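Local coordinates for carboxymuconolactone decarboxylase family protein (Thermotoga maritima, PDB 1VKE) that may act as a peroxiredoxin-like oxidoreductase of the AhpD-like class, possibly in the antioxidative response, at residues V80-Q84 with E129-L133; R70-R76 with H110-A114. One frame throughout, in Å; residues are numbered along the deposited sequence.

In the fold
Helix 72-84 takes part in both contacts, which lie about 16 Å apart, centre to centre. At its C-terminal end, interaction 1 receives the tail that follows helix 108-127; at its N-terminal end, interaction 2 joins it to helix 108-127 itself. Each contact is partly buried. In interaction 1, valine, isoleucine and leucine side chains form an apolar seam, with one glutamine bonding to the tail's backbone at its outer side, and no other subunit touches it. Interaction 2 is chiefly polar, with a histidine and an arginine sharing one carboxylate beside the Cys71-Cys74 disulfide, and neighbouring subunits of the six-chain assembly close round it. The first packs the chain end on the helical body, while the second lines the probable redox site.

Interaction 1 of 2, residues V80-Q84 with E129-L133; sequences VRCVQ and ETISL
Ile131 lies against the last turn of helix 72-84, its CG2 methyl 3.7 Å from CG1 of Val80. The two side chains slide past each other in opposite directions. The CD1 end of Ile131 turns to the next contact down the helix, 4.1 Å from CG1 of Val83, whose side chain it crosses at about a right angle. Val80 has a second partner in Leu133, the last residue of the chain. These two reach toward each other tip to tip, and CG1 of Val80 comes 3.9 Å from CD1 of Leu133. Because Val80 holds CG1 anti to its backbone N (chi1 174°), this single methyl serves both tail residues. Tyr15 of helix 15-28 and Phe117 of helix 108-127 also pack on Val80, placing the seam between the tail and the helical body.

Gln84 closes the outer side of the seam. Its chain, extended beyond CG, carries the amide to the tail, where NE2 donates to the backbone O of Ile131 at 2.9 Å, a bond that tells which way round the amide is turned. The acceptor lies in the amide plane of Gln84, whereas NE2 stands above the carbonyl plane of Ile131. Water 1 accepts from NE2 of Gln84 and from the backbone N of Leu133, adding a second link to the tail. In one of its two modelled conformers, Arg81 also donates from NH1 to OE1 of Gln84, and in that conformer it pairs with Glu59 and Glu85. The chemistry is thus divided: methyl groups supply the close packing, while one oriented amide and a water satisfy backbone polar groups in a tail that has no regular secondary structure.

Interaction 2 of 2, residues R70-R76 with H110-A114; sequences RCDDCIR and HLRRA
His110 and Asp72 meet through a short hydrogen bond, ND1 of His110 donating to OD1 of Asp72 at 2.6 Å (N-H...O angle 162°). The carboxylate oxygen lies near the imidazole plane, but ND1 approaches it from above the carboxylate plane, the two planes being 36° apart. OD2 of Asp72 sits at the guanidinium edge of Arg113, in a salt bridge 3.0 Å from NE; the bonds from NE and NH2 are both bent and weak. The bend of Arg113 at chi3 brings both nitrogens onto OD2, carboxylate and guanidinium standing almost perpendicular.

Arg70 lays its aliphatic chain over one face of the His110 ring in a CH-pi contact, CB lying 3.8 Å from the ring centroid. NH2 of Arg113 lies over the opposite face, likewise toward the rim of the ring. Waters 2 and 3 lie at its NE2 edge and also take bonds from NH1 of Arg70, the one to water 3 being weak. Water 4 donates to OD1 of Asp72 and to the backbone O of His110. An alanine in place of His110 is likely to leave OD1 of Asp72 without its ring donor and Arg70 without the surface it covers.

Farther in, CG2 of Ile75 packs 3.7 Å from CB of Ala114 between the two helices, whose segments 72-76 and 110-114 cross at -36°. Arg70 ends the preceding helix in a Schellman motif and bonds through NH2 to Leu69 of the third subunit, while Pro109 of the second subunit packs on Cys71 and Cys74. Unidentified molecules, probably from the crystallisation liquor, bond to Asp72 N and Arg113 NH2 and may mark a pocket. A Cys-X-X-Cys disulfide at a helix N-terminus, next to a histidine-carboxylate pair, is consistent with the redox site of AhpD-like proteins.

Interaction 1 of 2, residues V80-Q84 with E129-L133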
loop_
_atom_site.group_PDB
_atom_site.type_symbol
_atom_site.label_atom_id
_atom_site.label_comp_id
_atom_site.label_asym_id
_atom_site.label_seq_id
_atom_site.Cartn_x
_atom_site.Cartn_y
_atom_site.Cartn_z
ATOM N N VAL E 80 -20.396 3.072 9.808
ATOM C CA VAL E 80 -21.639 3.831 10.109
ATOM C C VAL E 80 -22.732 3.500 9.078
ATOM O O VAL E 80 -23.885 3.229 9.421
ATOM C CB VAL E 80 -21.382 5.361 10.174
ATOM C CG1 VAL E 80 -22.646 6.143 10.333
ATOM C CG2 VAL E 80 -20.420 5.664 11.295
ATOM N N ARG E 81 -22.359 3.563 7.796
ATOM C CA ARG E 81 -23.351 3.368 6.741
ATOM C C ARG E 81 -23.889 1.942 6.789
ATOM O O ARG E 81 -25.102 1.715 6.590
ATOM C CB ARG E 81 -22.682 3.585 5.388
ATOM C CG ARG E 81 -22.287 5.004 5.116
ATOM C CD ARG E 81 -23.478 5.903 4.852
ATOM N NE ARG E 81 -24.251 5.376 3.709
ATOM C CZ ARG E 81 -25.511 4.932 3.761
ATOM N NH1 ARG E 81 -26.215 4.991 4.879
ATOM N NH2 ARG E 81 -26.076 4.462 2.658
ATOM N N CYS E 82 -23.015 0.952 7.038
ATOM C CA CYS E 82 -23.486 -0.456 7.139
ATOM C C CYS E 82 -24.522 -0.603 8.275
ATOM O O CYS E 82 -25.573 -1.236 8.128
ATOM C CB CYS E 82 -22.346 -1.409 7.411
ATOM S SG CYS E 82 -21.262 -1.673 5.943
ATOM N N VAL E 83 -24.201 -0.038 9.411
ATOM C CA VAL E 83 -25.154 -0.065 10.548
ATOM C C VAL E 83 -26.474 0.630 10.209
ATOM O O VAL E 83 -27.589 0.084 10.435
ATOM C CB VAL E 83 -24.500 0.558 11.816
ATOM C CG1 VAL E 83 -25.502 0.819 12.931
ATOM C CG2 VAL E 83 -23.372 -0.358 12.300
ATOM N N GLN E 84 -26.368 1.816 9.617
ATOM C CA GLN E 84 -27.565 2.578 9.195
ATOM C C GLN E 84 -28.453 1.791 8.236
ATOM O O GLN E 84 -29.670 1.891 8.292
ATOM C CB GLN E 84 -27.180 3.911 8.544
ATOM C CG GLN E 84 -26.587 4.936 9.527
ATOM C CD GLN E 84 -26.157 6.243 8.863
ATOM O OE1 GLN E 84 -25.689 6.243 7.724
ATOM N NE2 GLN E 84 -26.329 7.362 9.579
ATOM N N GLU E 129 -29.695 6.513 20.682
ATOM C CA GLU E 129 -28.986 7.733 20.256
ATOM C C GLU E 129 -28.833 7.681 18.739
ATOM O O GLU E 129 -28.348 6.691 18.183
ATOM C CB GLU E 129 -27.643 7.832 20.976
ATOM C CG GLU E 129 -27.837 7.965 22.477
ATOM C CD GLU E 129 -26.650 7.629 23.364
ATOM O OE1 GLU E 129 -25.573 7.230 22.863
ATOM O OE2 GLU E 129 -26.836 7.755 24.615
ATOM N N THR E 130 -29.249 8.756 18.072
ATOM C CA THR E 130 -29.251 8.817 16.609
ATOM C C THR E 130 -27.849 8.698 16.089
ATOM O O THR E 130 -26.942 9.404 16.541
ATOM C CB THR E 130 -29.820 10.167 16.104
ATOM O OG1 THR E 130 -31.185 10.336 16.535
ATOM C CG2 THR E 130 -29.862 10.201 14.566
ATOM N N ILE E 131 -27.692 7.803 15.124
ATOM C CA ILE E 131 -26.442 7.663 14.407
ATOM C C ILE E 131 -26.555 8.467 13.107
ATOM O O ILE E 131 -27.319 8.094 12.200
ATOM C CB ILE E 131 -26.146 6.188 14.132
ATOM C CG1 ILE E 131 -25.849 5.453 15.456
ATOM C CG2 ILE E 131 -24.926 6.055 13.249
ATOM C CD1 ILE E 131 -26.150 4.008 15.404
ATOM N N SER E 132 -25.815 9.569 13.028
ATOM C CA SER E 132 -25.878 10.437 11.859
ATOM C C SER E 132 -24.529 11.041 11.526
ATOM O O SER E 132 -23.657 11.151 12.390
ATOM C CB SER E 132 -26.881 11.556 12.085
ATOM O OG SER E 132 -27.050 12.311 10.892
ATOM N N LEU E 133 -24.373 11.449 10.266
ATOM C CA LEU E 133 -23.136 12.078 9.793
ATOM C C LEU E 133 -23.358 13.513 9.299
ATOM O O LEU E 133 -24.428 13.852 8.790
ATOM C CB LEU E 133 -22.523 11.227 8.679
ATOM C CG LEU E 133 -22.095 9.828 9.124
ATOM C CD1 LEU E 133 -21.579 9.025 7.954
ATOM C CD2 LEU E 133 -21.039 9.890 10.226
HETATM O O HOH W 1 -26.514 10.350 8.530
#

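Interaction 2 of 2, residues R70-R76 with H110-A114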
loop_
_atom_site.group_PDB
_atom_site.type_symbol
_atom_site.label_atom_id
_atom_site.label_comp_id
_atom_site.label_asym_id
_atom_site.label_seq_id
_atom_site.Cartn_x
_atom_site.Cartn_y
_atom_site.Cartn_z
ATOM N N ARG E 70 -6.272 -0.323 4.646
ATOM C CA ARG E 70 -5.860 0.132 5.960
ATOM C C ARG E 70 -6.097 1.631 6.164
ATOM O O ARG E 70 -5.191 2.353 6.583
ATOM C CB ARG E 70 -4.405 -0.254 6.207
ATOM C CG ARG E 70 -4.233 -1.704 6.411
ATOM C CD ARG E 70 -2.829 -2.073 6.845
ATOM N NE ARG E 70 -1.866 -1.995 5.766
ATOM C CZ ARG E 70 -0.574 -1.582 5.885
ATOM N NH1 ARG E 70 -0.065 -1.059 6.998
ATOM N NH2 ARG E 70 0.157 -1.632 4.820
ATOM N N CYS E 71 -7.310 2.087 5.847
ATOM C CA CYS E 71 -7.723 3.490 6.089
ATOM C C CYS E 71 -8.741 3.562 7.202
ATOM O O CYS E 71 -9.909 3.255 6.990
ATOM C CB CYS E 71 -8.356 4.035 4.807
ATOM S SG CYS E 71 -8.980 5.768 4.992
ATOM N N ASP E 72 -8.303 3.982 8.399
ATOM C CA ASP E 72 -9.195 3.991 9.534
ATOM C C ASP E 72 -10.411 4.875 9.392
ATOM O O ASP E 72 -11.512 4.483 9.773
ATOM C CB ASP E 72 -8.429 4.334 10.797
ATOM C CG ASP E 72 -7.538 3.187 11.248
ATOM O OD1 ASP E 72 -7.887 2.006 11.027
ATOM O OD2 ASP E 72 -6.452 3.387 11.767
ATOM N N ASP E 73 -10.238 6.101 8.907
ATOM C CA ASP E 73 -11.409 6.987 8.793
ATOM C C ASP E 73 -12.380 6.438 7.745
ATOM O O ASP E 73 -13.604 6.612 7.871
ATOM C CB ASP E 73 -10.997 8.380 8.339
ATOM C CG ASP E 73 -10.583 9.269 9.459
ATOM O OD1 ASP E 73 -10.693 8.889 10.642
ATOM O OD2 ASP E 73 -10.085 10.377 9.189
ATOM N N CYS E 74 -11.876 5.780 6.695
ATOM C CA CYS E 74 -12.740 5.201 5.666
ATOM C C CYS E 74 -13.507 4.003 6.246
ATOM O O CYS E 74 -14.715 3.797 6.001
ATOM C CB CYS E 74 -11.952 4.679 4.468
ATOM S SG CYS E 74 -10.784 5.870 3.768
ATOM N N ILE E 75 -12.799 3.199 7.035
ATOM C CA ILE E 75 -13.425 2.064 7.728
ATOM C C ILE E 75 -14.588 2.552 8.603
ATOM O O ILE E 75 -15.724 2.009 8.593
ATOM C CB ILE E 75 -12.390 1.314 8.620
ATOM C CG1 ILE E 75 -11.391 0.587 7.719
ATOM C CG2 ILE E 75 -13.124 0.300 9.566
ATOM C CD1 ILE E 75 -10.214 0.020 8.446
ATOM N N ARG E 76 -14.302 3.582 9.394
ATOM C CA ARG E 76 -15.332 4.177 10.268
ATOM C C ARG E 76 -16.576 4.659 9.500
ATOM O O ARG E 76 -17.710 4.366 9.878
ATOM C CB ARG E 76 -14.764 5.322 11.093
ATOM C CG ARG E 76 -13.867 4.912 12.226
ATOM C CD ARG E 76 -13.194 6.150 12.924
ATOM N NE ARG E 76 -12.042 5.756 13.743
ATOM C CZ ARG E 76 -10.759 6.136 13.556
ATOM N NH1 ARG E 76 -10.396 6.937 12.554
ATOM N NH2 ARG E 76 -9.820 5.700 14.396
ATOM N N HIS E 110 -6.141 -2.505 12.421
ATOM C CA HIS E 110 -7.305 -1.835 11.878
ATOM C C HIS E 110 -8.579 -2.578 12.161
ATOM O O HIS E 110 -9.603 -1.964 12.422
ATOM C CB HIS E 110 -7.130 -1.624 10.373
ATOM C CG HIS E 110 -5.943 -0.792 10.083
ATOM N ND1 HIS E 110 -5.973 0.579 10.110
ATOM C CD2 HIS E 110 -4.652 -1.141 9.875
ATOM C CE1 HIS E 110 -4.757 1.044 9.863
ATOM N NE2 HIS E 110 -3.928 0.021 9.769
ATOM N N LEU E 111 -8.523 -3.901 12.126
ATOM C CA LEU E 111 -9.697 -4.731 12.464
ATOM C C LEU E 111 -10.063 -4.534 13.932
ATOM O O LEU E 111 -11.248 -4.428 14.291
ATOM C CB LEU E 111 -9.387 -6.190 12.155
ATOM C CG LEU E 111 -10.390 -7.216 12.655
ATOM C CD1 LEU E 111 -11.670 -7.078 11.865
ATOM C CD2 LEU E 111 -9.808 -8.611 12.533
ATOM N N ARG E 112 -9.070 -4.429 14.793
ATOM C CA ARG E 112 -9.297 -4.132 16.210
ATOM C C ARG E 112 -10.022 -2.816 16.388
ATOM O O ARG E 112 -11.015 -2.723 17.145
ATOM C CB ARG E 112 -7.967 -4.091 16.956
ATOM C CG ARG E 112 -8.010 -3.463 18.342
ATOM C CD ARG E 112 -6.633 -3.355 19.005
ATOM N NE ARG E 112 -6.156 -1.970 19.119
ATOM C CZ ARG E 112 -5.603 -1.234 18.143
ATOM N NH1 ARG E 112 -5.449 -1.705 16.912
ATOM N NH2 ARG E 112 -5.214 0.008 18.418
ATOM N N ARG E 113 -9.553 -1.790 15.704
ATOM C CA ARG E 113 -10.194 -0.495 15.790
ATOM C C ARG E 113 -11.605 -0.558 15.229
ATOM O O ARG E 113 -12.523 0.075 15.762
ATOM C CB ARG E 113 -9.340 0.574 15.075
ATOM C CG ARG E 113 -8.120 0.879 15.880
ATOM C CD ARG E 113 -7.484 2.133 15.505
ATOM N NE ARG E 113 -6.689 1.927 14.325
ATOM C CZ ARG E 113 -5.409 1.548 14.333
ATOM N NH1 ARG E 113 -4.763 1.284 15.452
ATOM N NH2 ARG E 113 -4.771 1.414 13.190
ATOM N N ALA E 114 -11.790 -1.309 14.161
ATOM C CA ALA E 114 -13.099 -1.448 13.539
ATOM C C ALA E 114 -14.109 -2.079 14.500
ATOM O O ALA E 114 -15.245 -1.612 14.589
ATOM C CB ALA E 114 -13.011 -2.265 12.260
HETATM O O HOH W 2 -1.401 -1.628 9.684
HETATM O O HOH W 3 -1.378 0.899 9.093
HETATM O O HOH W 4 -10.227 0.706 11.797
#